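Local coordinates for protein putative alpha-galactosidase (PDB 4NZJ) that probably hydrolyses terminal, non-reducing alpha-D-galactose residues of alpha-D-galactosides, as a member of glycoside hydrolase family 27, at residues Lys7-His19 / Ile30-Gln42. Numbering follows the deposited sequence.
Sequences KVFEGKPRINSPH and IFYIPTSGQRPMQ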
ATOM      1  N   LYS A   7       3.181  22.317   0.088  1.00 43.44           N
ATOM      2  CA  LYS A   7       2.147  21.459   0.653  1.00 43.31           C
ATOM      3  C   LYS A   7       1.259  20.878  -0.448  1.00 38.12           C
ATOM      4  O   LYS A   7       1.304  21.318  -1.601  1.00 33.87           O
ATOM      5  CB  LYS A   7       1.304  22.228   1.673  1.00 50.73           C
ATOM      6  CG  LYS A   7       2.094  22.672   2.895  1.00 58.78           C
ATOM      7  CD  LYS A   7       1.217  23.388   3.907  1.00 66.63           C
ATOM      8  CE  LYS A   7       2.016  23.791   5.138  1.00 73.24           C
ATOM      9  NZ  LYS A   7       1.160  24.382   6.205  1.00 76.52           N
ATOM     10  N   VAL A   8       0.454  19.891  -0.073  1.00 34.48           N
ATOM     11  CA  VAL A   8      -0.314  19.105  -1.039  1.00 30.35           C
ATOM     12  C   VAL A   8      -1.309  19.932  -1.863  1.00 29.18           C
ATOM     13  O   VAL A   8      -1.502  19.648  -3.042  1.00 27.12           O
ATOM     14  CB  VAL A   8      -1.019  17.896  -0.361  1.00 28.63           C
ATOM     15  CG1 VAL A   8      -2.085  18.345   0.627  1.00 29.27           C
ATOM     16  CG2 VAL A   8      -1.617  16.964  -1.406  1.00 27.33           C
ATOM     17  N   PHE A   9      -1.926  20.949  -1.262  1.00 29.08           N
ATOM     18  CA  PHE A   9      -2.899  21.774  -1.980  1.00 29.79           C
ATOM     19  C   PHE A   9      -2.403  23.193  -2.252  1.00 32.03           C
ATOM     20  O   PHE A   9      -3.179  24.146  -2.235  1.00 31.93           O
ATOM     21  CB  PHE A   9      -4.238  21.791  -1.243  1.00 31.23           C
ATOM     22  CG  PHE A   9      -4.839  20.424  -1.072  1.00 30.50           C
ATOM     23  CD1 PHE A   9      -5.029  19.597  -2.172  1.00 31.31           C
ATOM     24  CD2 PHE A   9      -5.209  19.961   0.181  1.00 32.11           C
ATOM     25  CE1 PHE A   9      -5.573  18.334  -2.026  1.00 30.02           C
ATOM     26  CE2 PHE A   9      -5.756  18.694   0.333  1.00 30.40           C
ATOM     27  CZ  PHE A   9      -5.940  17.882  -0.772  1.00 29.04           C
ATOM     28  N   GLU A  10      -1.113  23.328  -2.523  1.00 32.96           N
ATOM     29  CA  GLU A  10      -0.585  24.616  -2.966  1.00 35.76           C
ATOM     30  C   GLU A  10       0.367  24.444  -4.139  1.00 33.95           C
ATOM     31  O   GLU A  10       0.939  23.374  -4.338  1.00 32.49           O
ATOM     32  CB  GLU A  10       0.092  25.361  -1.813  1.00 41.43           C
ATOM     33  CG  GLU A  10       1.378  24.734  -1.306  1.00 45.35           C
ATOM     34  CD  GLU A  10       2.138  25.638  -0.346  1.00 50.74           C
ATOM     35  OE1 GLU A  10       2.216  26.862  -0.594  1.00 58.78           O
ATOM     36  OE2 GLU A  10       2.673  25.118   0.656  1.00 52.09           O
ATOM     37  N   GLY A  11       0.519  25.513  -4.916  1.00 34.35           N
ATOM     38  CA  GLY A  11       1.429  25.518  -6.049  1.00 34.28           C
ATOM     39  C   GLY A  11       0.811  24.990  -7.326  1.00 33.92           C
ATOM     40  O   GLY A  11      -0.386  24.680  -7.385  1.00 33.15           O
ATOM     41  N   LYS A  12       1.643  24.898  -8.358  1.00 35.28           N
ATOM     42  CA  LYS A  12       1.226  24.369  -9.646  1.00 36.72           C
ATOM     43  C   LYS A  12       0.941  22.875  -9.516  1.00 32.62           C
ATOM     44  O   LYS A  12       1.406  22.236  -8.566  1.00 30.37           O
ATOM     45  CB  LYS A  12       2.297  24.629 -10.712  1.00 42.28           C
ATOM     46  CG  LYS A  12       3.603  23.865 -10.529  1.00 46.04           C
ATOM     47  CD  LYS A  12       4.581  24.171 -11.656  1.00 52.21           C
ATOM     48  CE  LYS A  12       4.244  23.397 -12.925  1.00 54.84           C
ATOM     49  NZ  LYS A  12       4.892  23.985 -14.129  1.00 60.35           N
ATOM     50  N   PRO A  13       0.181  22.310 -10.468  1.00 30.62           N
ATOM     51  CA  PRO A  13      -0.174  20.898 -10.342  1.00 28.56           C
ATOM     52  C   PRO A  13       1.050  19.997 -10.371  1.00 28.25           C
ATOM     53  O   PRO A  13       2.047  20.327 -11.012  1.00 29.25           O
ATOM     54  CB  PRO A  13      -1.051  20.635 -11.573  1.00 28.68           C
ATOM     55  CG  PRO A  13      -1.487  21.974 -12.042  1.00 29.93           C
ATOM     56  CD  PRO A  13      -0.356  22.892 -11.709  1.00 31.48           C
ATOM     57  N   ARG A  14       0.972  18.885  -9.652  1.00 26.94           N
ATOM     58  CA  ARG A  14       1.989  17.843  -9.703  1.00 27.65           C
ATOM     59  C   ARG A  14       1.237  16.521  -9.725  1.00 26.37           C
ATOM     60  O   ARG A  14       0.632  16.133  -8.725  1.00 26.34           O
ATOM     61  CB  ARG A  14       2.936  17.934  -8.490  1.00 29.61           C
ATOM     62  CG  ARG A  14       3.480  19.343  -8.267  1.00 34.07           C
ATOM     63  CD  ARG A  14       4.410  19.482  -7.071  1.00 36.69           C
ATOM     64  NE  ARG A  14       3.753  19.409  -5.763  1.00 37.56           N
ATOM     65  CZ  ARG A  14       2.958  20.341  -5.229  1.00 38.43           C
ATOM     66  NH1 ARG A  14       2.641  21.451  -5.890  1.00 40.25           N
ATOM     67  NH2 ARG A  14       2.451  20.146  -4.016  1.00 39.73           N
ATOM     68  N   ILE A  15       1.232  15.855 -10.878  1.00 26.48           N
ATOM     69  CA  ILE A  15       0.592  14.545 -10.997  1.00 24.90           C
ATOM     70  C   ILE A  15       1.517  13.516 -10.356  1.00 23.86           C
ATOM     71  O   ILE A  15       2.669  13.353 -10.774  1.00 25.14           O
ATOM     72  CB  ILE A  15       0.294  14.159 -12.459  1.00 25.99           C
ATOM     73  CG1 ILE A  15      -0.719  15.139 -13.060  1.00 27.62           C
ATOM     74  CG2 ILE A  15      -0.232  12.728 -12.545  1.00 24.77           C
ATOM     75  CD1 ILE A  15      -0.899  15.014 -14.562  1.00 29.40           C
ATOM     76  N   ASN A  16       1.003  12.846  -9.333  1.00 22.55           N
ATOM     77  CA  ASN A  16       1.800  11.949  -8.505  1.00 23.86           C
ATOM     78  C   ASN A  16       1.671  10.485  -8.920  1.00 25.86           C
ATOM     79  O   ASN A  16       0.847  10.137  -9.772  1.00 25.80           O
ATOM     80  CB  ASN A  16       1.413  12.133  -7.032  1.00 21.90           C
ATOM     81  CG  ASN A  16       1.646  13.554  -6.540  1.00 22.20           C
ATOM     82  OD1 ASN A  16       2.701  14.138  -6.790  1.00 23.18           O
ATOM     83  ND2 ASN A  16       0.665  14.118  -5.835  1.00 21.85           N
ATOM     84  N   SER A  17       2.511   9.645  -8.313  1.00 27.37           N
ATOM     85  CA  SER A  17       2.473   8.196  -8.503  1.00 27.74           C
ATOM     86  C   SER A  17       1.162   7.610  -7.972  1.00 29.43           C
ATOM     87  O   SER A  17       0.538   8.203  -7.086  1.00 30.25           O
ATOM     88  CB  SER A  17       3.666   7.551  -7.785  1.00 28.40           C
ATOM     89  OG  SER A  17       4.890   8.040  -8.311  1.00 29.98           O
ATOM     90  N   PRO A  18       0.754   6.426  -8.476  1.00 28.05           N
ATOM     91  CA  PRO A  18       1.442   5.544  -9.434  1.00 28.47           C
ATOM     92  C   PRO A  18       1.342   6.016 -10.871  1.00 27.07           C
ATOM     93  O   PRO A  18       0.368   6.665 -11.234  1.00 27.97           O
ATOM     94  CB  PRO A  18       0.694   4.217  -9.287  1.00 27.80           C
ATOM     95  CG  PRO A  18      -0.675   4.606  -8.848  1.00 28.50           C
ATOM     96  CD  PRO A  18      -0.502   5.826  -7.988  1.00 28.66           C
ATOM     97  N   HIS A  19       2.335   5.657 -11.684  1.00 26.44           N
ATOM     98  CA  HIS A  19       2.336   5.964 -13.114  1.00 27.68           C
ATOM     99  C   HIS A  19       2.082   4.718 -13.976  1.00 28.54           C
ATOM    100  O   HIS A  19       2.286   4.735 -15.194  1.00 27.13           O
ATOM    101  CB  HIS A  19       3.670   6.609 -13.502  1.00 30.91           C
ATOM    102  CG  HIS A  19       4.009   7.825 -12.694  1.00 33.04           C
ATOM    103  ND1 HIS A  19       3.268   8.987 -12.748  1.00 36.50           N
ATOM    104  CD2 HIS A  19       5.015   8.062 -11.818  1.00 34.20           C
ATOM    105  CE1 HIS A  19       3.798   9.884 -11.934  1.00 37.17           C
ATOM    106  NE2 HIS A  19       4.858   9.347 -11.357  1.00 36.57           N
ATOM    107  N   ILE A  30     -11.534   2.002 -12.329  1.00 22.47           N
ATOM    108  CA  ILE A  30     -11.610   3.330 -11.711  1.00 23.66           C
ATOM    109  C   ILE A  30     -10.226   3.781 -11.274  1.00 22.19           C
ATOM    110  O   ILE A  30      -9.516   3.049 -10.600  1.00 22.85           O
ATOM    111  CB  ILE A  30     -12.558   3.359 -10.491  1.00 26.63           C
ATOM    112  CG1 ILE A  30     -13.983   3.006 -10.932  1.00 30.67           C
ATOM    113  CG2 ILE A  30     -12.536   4.737  -9.833  1.00 29.68           C
ATOM    114  CD1 ILE A  30     -15.040   3.141  -9.860  1.00 32.84           C
ATOM    115  N   PHE A  31      -9.837   4.984 -11.681  1.00 21.46           N
ATOM    116  CA  PHE A  31      -8.576   5.558 -11.241  1.00 20.36           C
ATOM    117  C   PHE A  31      -8.698   7.060 -11.071  1.00 20.53           C
ATOM    118  O   PHE A  31      -8.916   7.790 -12.040  1.00 21.16           O
ATOM    119  CB  PHE A  31      -7.456   5.256 -12.239  1.00 20.00           C
ATOM    120  CG  PHE A  31      -6.111   5.759 -11.801  1.00 20.26           C
ATOM    121  CD1 PHE A  31      -5.462   5.169 -10.728  1.00 21.15           C
ATOM    122  CD2 PHE A  31      -5.494   6.821 -12.458  1.00 21.53           C
ATOM    123  CE1 PHE A  31      -4.218   5.627 -10.317  1.00 22.18           C
ATOM    124  CE2 PHE A  31      -4.251   7.280 -12.053  1.00 22.34           C
ATOM    125  CZ  PHE A  31      -3.612   6.681 -10.981  1.00 22.28           C
ATOM    126  N   TYR A  32      -8.565   7.515  -9.830  1.00 20.39           N
ATOM    127  CA  TYR A  32      -8.437   8.936  -9.561  1.00 20.07           C
ATOM    128  C   TYR A  32      -6.978   9.315  -9.772  1.00 20.06           C
ATOM    129  O   TYR A  32      -6.078   8.654  -9.256  1.00 20.20           O
ATOM    130  CB  TYR A  32      -8.870   9.278  -8.130  1.00 20.11           C
ATOM    131  CG  TYR A  32      -8.546  10.696  -7.722  1.00 19.93           C
ATOM    132  CD1 TYR A  32      -9.335  11.762  -8.147  1.00 20.16           C
ATOM    133  CD2 TYR A  32      -7.437  10.980  -6.933  1.00 19.55           C
ATOM    134  CE1 TYR A  32      -9.039  13.067  -7.782  1.00 22.01           C
ATOM    135  CE2 TYR A  32      -7.141  12.278  -6.561  1.00 20.34           C
ATOM    136  CZ  TYR A  32      -7.944  13.319  -6.991  1.00 21.41           C
ATOM    137  OH  TYR A  32      -7.659  14.620  -6.645  1.00 23.81           O
ATOM    138  N   ILE A  33      -6.757  10.385 -10.526  1.00 21.10           N
ATOM    139  CA  ILE A  33      -5.406  10.843 -10.827  1.00 21.60           C
ATOM    140  C   ILE A  33      -4.879  11.634  -9.627  1.00 20.87           C
ATOM    141  O   ILE A  33      -5.306  12.765  -9.405  1.00 21.78           O
ATOM    142  CB  ILE A  33      -5.375  11.719 -12.089  1.00 23.02           C
ATOM    143  CG1 ILE A  33      -5.930  10.945 -13.294  1.00 23.88           C
ATOM    144  CG2 ILE A  33      -3.952  12.206 -12.357  1.00 23.93           C
ATOM    145  CD1 ILE A  33      -6.343  11.835 -14.447  1.00 24.60           C
ATOM    146  N   PRO A  34      -3.959  11.044  -8.837  1.00 20.24           N
ATOM    147  CA  PRO A  34      -3.531  11.746  -7.631  1.00 20.60           C
ATOM    148  C   PRO A  34      -2.719  12.975  -8.001  1.00 21.18           C
ATOM    149  O   PRO A  34      -1.701  12.861  -8.681  1.00 21.54           O
ATOM    150  CB  PRO A  34      -2.669  10.704  -6.895  1.00 21.13           C
ATOM    151  CG  PRO A  34      -2.886   9.407  -7.612  1.00 21.32           C
ATOM    152  CD  PRO A  34      -3.182   9.808  -9.024  1.00 20.03           C
ATOM    153  N   THR A  35      -3.188  14.144  -7.578  1.00 21.82           N
ATOM    154  CA  THR A  35      -2.637  15.406  -8.064  1.00 22.09           C
ATOM    155  C   THR A  35      -2.494  16.442  -6.955  1.00 22.33           C
ATOM    156  O   THR A  35      -3.487  16.890  -6.379  1.00 23.49           O
ATOM    157  CB  THR A  35      -3.516  15.997  -9.190  1.00 22.90           C
ATOM    158  OG1 THR A  35      -3.911  14.957 -10.092  1.00 23.41           O
ATOM    159  CG2 THR A  35      -2.767  17.055  -9.959  1.00 24.94           C
ATOM    160  N   SER A  36      -1.254  16.823  -6.660  1.00 22.67           N
ATOM    161  CA  SER A  36      -1.001  17.909  -5.727  1.00 23.35           C
ATOM    162  C   SER A  36      -1.186  19.243  -6.439  1.00 25.21           C
ATOM    163  O   SER A  36      -1.107  19.315  -7.666  1.00 28.16           O
ATOM    164  CB  SER A  36       0.413  17.807  -5.153  1.00 23.41           C
ATOM    165  OG  SER A  36       0.591  16.591  -4.458  1.00 23.26           O
ATOM    166  N   GLY A  37      -1.439  20.299  -5.672  1.00 25.31           N
ATOM    167  CA  GLY A  37      -1.522  21.647  -6.227  1.00 27.32           C
ATOM    168  C   GLY A  37      -2.758  22.383  -5.770  1.00 27.82           C
ATOM    169  O   GLY A  37      -3.718  21.776  -5.288  1.00 27.32           O
ATOM    170  N   GLN A  38      -2.751  23.703  -5.929  1.00 30.59           N
ATOM    171  CA  GLN A  38      -3.891  24.490  -5.482  1.00 32.75           C
ATOM    172  C   GLN A  38      -5.127  24.147  -6.314  1.00 32.89           C
ATOM    173  O   GLN A  38      -5.021  23.796  -7.490  1.00 31.49           O
ATOM    174  CB  GLN A  38      -3.587  25.994  -5.501  1.00 36.97           C
ATOM    175  CG  GLN A  38      -3.830  26.702  -6.821  1.00 39.40           C
ATOM    176  CD  GLN A  38      -3.856  28.210  -6.657  1.00 41.54           C
ATOM    177  OE1 GLN A  38      -3.088  28.768  -5.875  1.00 42.57           O
ATOM    178  NE2 GLN A  38      -4.742  28.875  -7.390  1.00 42.23           N
ATOM    179  N   ARG A  39      -6.293  24.226  -5.678  1.00 33.24           N
ATOM    180  CA  ARG A  39      -7.572  24.053  -6.356  1.00 33.28           C
ATOM    181  C   ARG A  39      -8.181  25.430  -6.643  1.00 34.79           C
ATOM    182  O   ARG A  39      -7.819  26.407  -5.986  1.00 34.80           O
ATOM    183  CB  ARG A  39      -8.518  23.204  -5.498  1.00 32.68           C
ATOM    184  CG  ARG A  39      -8.496  21.717  -5.824  1.00 31.82           C
ATOM    185  CD  ARG A  39      -7.131  21.065  -5.627  1.00 30.15           C
ATOM    186  NE  ARG A  39      -7.197  19.641  -5.951  1.00 28.45           N
ATOM    187  CZ  ARG A  39      -6.154  18.817  -6.048  1.00 27.13           C
ATOM    188  NH1 ARG A  39      -4.914  19.245  -5.844  1.00 27.08           N
ATOM    189  NH2 ARG A  39      -6.362  17.541  -6.350  1.00 26.64           N
ATOM    190  N   PRO A  40      -9.114  25.516  -7.613  1.00 35.78           N
ATOM    191  CA  PRO A  40      -9.688  24.434  -8.425  1.00 35.46           C
ATOM    192  C   PRO A  40      -8.730  23.857  -9.470  1.00 36.08           C
ATOM    193  O   PRO A  40      -7.797  24.534  -9.914  1.00 36.27           O
ATOM    194  CB  PRO A  40     -10.894  25.099  -9.100  1.00 37.32           C
ATOM    195  CG  PRO A  40     -10.551  26.540  -9.148  1.00 38.77           C
ATOM    196  CD  PRO A  40      -9.745  26.815  -7.912  1.00 38.11           C
HETATM  197  N   MSE A  41      -8.985  22.605  -9.843  1.00 35.82           N
HETATM  198  CA  MSE A  41      -8.114  21.848 -10.745  0.80 35.06           C
HETATM  199  C   MSE A  41      -8.932  21.303 -11.884  1.00 35.37           C
HETATM  200  O   MSE A  41     -10.096  20.950 -11.706  1.00 36.95           O
HETATM  201  CB  MSE A  41      -7.497  20.721  -9.910  0.80 33.17           C
HETATM  202  CG  MSE A  41      -6.478  19.835 -10.630  0.80 31.14           C
HETATM  203 SE   MSE A  41      -4.731  20.726 -10.823  0.60 28.39          SE
HETATM  204  CE  MSE A  41      -4.079  20.539  -8.973  0.80 26.81           C
ATOM    205  N   GLN A  42      -8.321  21.225 -13.063  1.00 35.96           N
ATOM    206  CA  GLN A  42      -8.952  20.625 -14.236  1.00 38.06           C
ATOM    207  C   GLN A  42      -8.017  19.576 -14.824  1.00 35.50           C
ATOM    208  O   GLN A  42      -6.811  19.804 -14.932  1.00 35.41           O
ATOM    209  CB  GLN A  42      -9.268  21.693 -15.283  1.00 43.82           C
ATOM    210  CG  GLN A  42      -9.682  21.136 -16.638  1.00 49.19           C
ATOM    211  CD  GLN A  42     -10.186  22.206 -17.581  1.00 54.64           C
ATOM    212  OE1 GLN A  42      -9.541  22.517 -18.580  1.00 59.31           O
ATOM    213  NE2 GLN A  42     -11.343  22.782 -17.264  1.00 56.25           N
TER
HETATM  214  O   HOH W   1      -6.163  24.769  -3.025  1.00 43.86           O
HETATM  215  O   HOH W   2      -0.940  27.853  -3.981  1.00 38.84           O
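Gly37 N donates a nearly straight bond (166°) to Val8 O at 2.7 Å, the shortest across the contact, and Gln38 N donates to Gly11 O. Ser36 pairs through N and O with Arg14 O and N, an antiparallel hydrogen-bonded pair. Its OG accepts from Asn16 ND2 (2.8 Å), just past strand 14-15, and lies in the amide plane. Asn16 N adds a bond to Pro34 O (2.8 Å). Ser36 CB lies over one face of the Arg14 guanidinium, 3.3 Å from NH2. The Arg14 chain, bent at chi3 (-72°), folds back so that NH2 reaches Lys7 O and NH1 reaches Glu10 O, both in the guanidinium plane, tying the turn Lys7-Glu10 to the strand. Arg39 folds back on its own backbone, NH1 and NH2 both end-on to Thr35 O and NH1 also to Gly37 O; Phe9 CD1 lies over one face of its guanidinium, the two planes 82° apart. Ile15 and Thr35 share a sheet face, where Ile15 CG2 meets Ile33 CG2. The short edge strand 14-15 thus borders strand 28-36 of the Ig-like domain, Pro13 and Thr35 resting on Ala77 of strand 69-79, while an Arg39-Asp133 salt bridge and an Asn16 ND2 bond to Asp133 O join it to the TIM-barrel loop between helix 116-128 and strand 138-140.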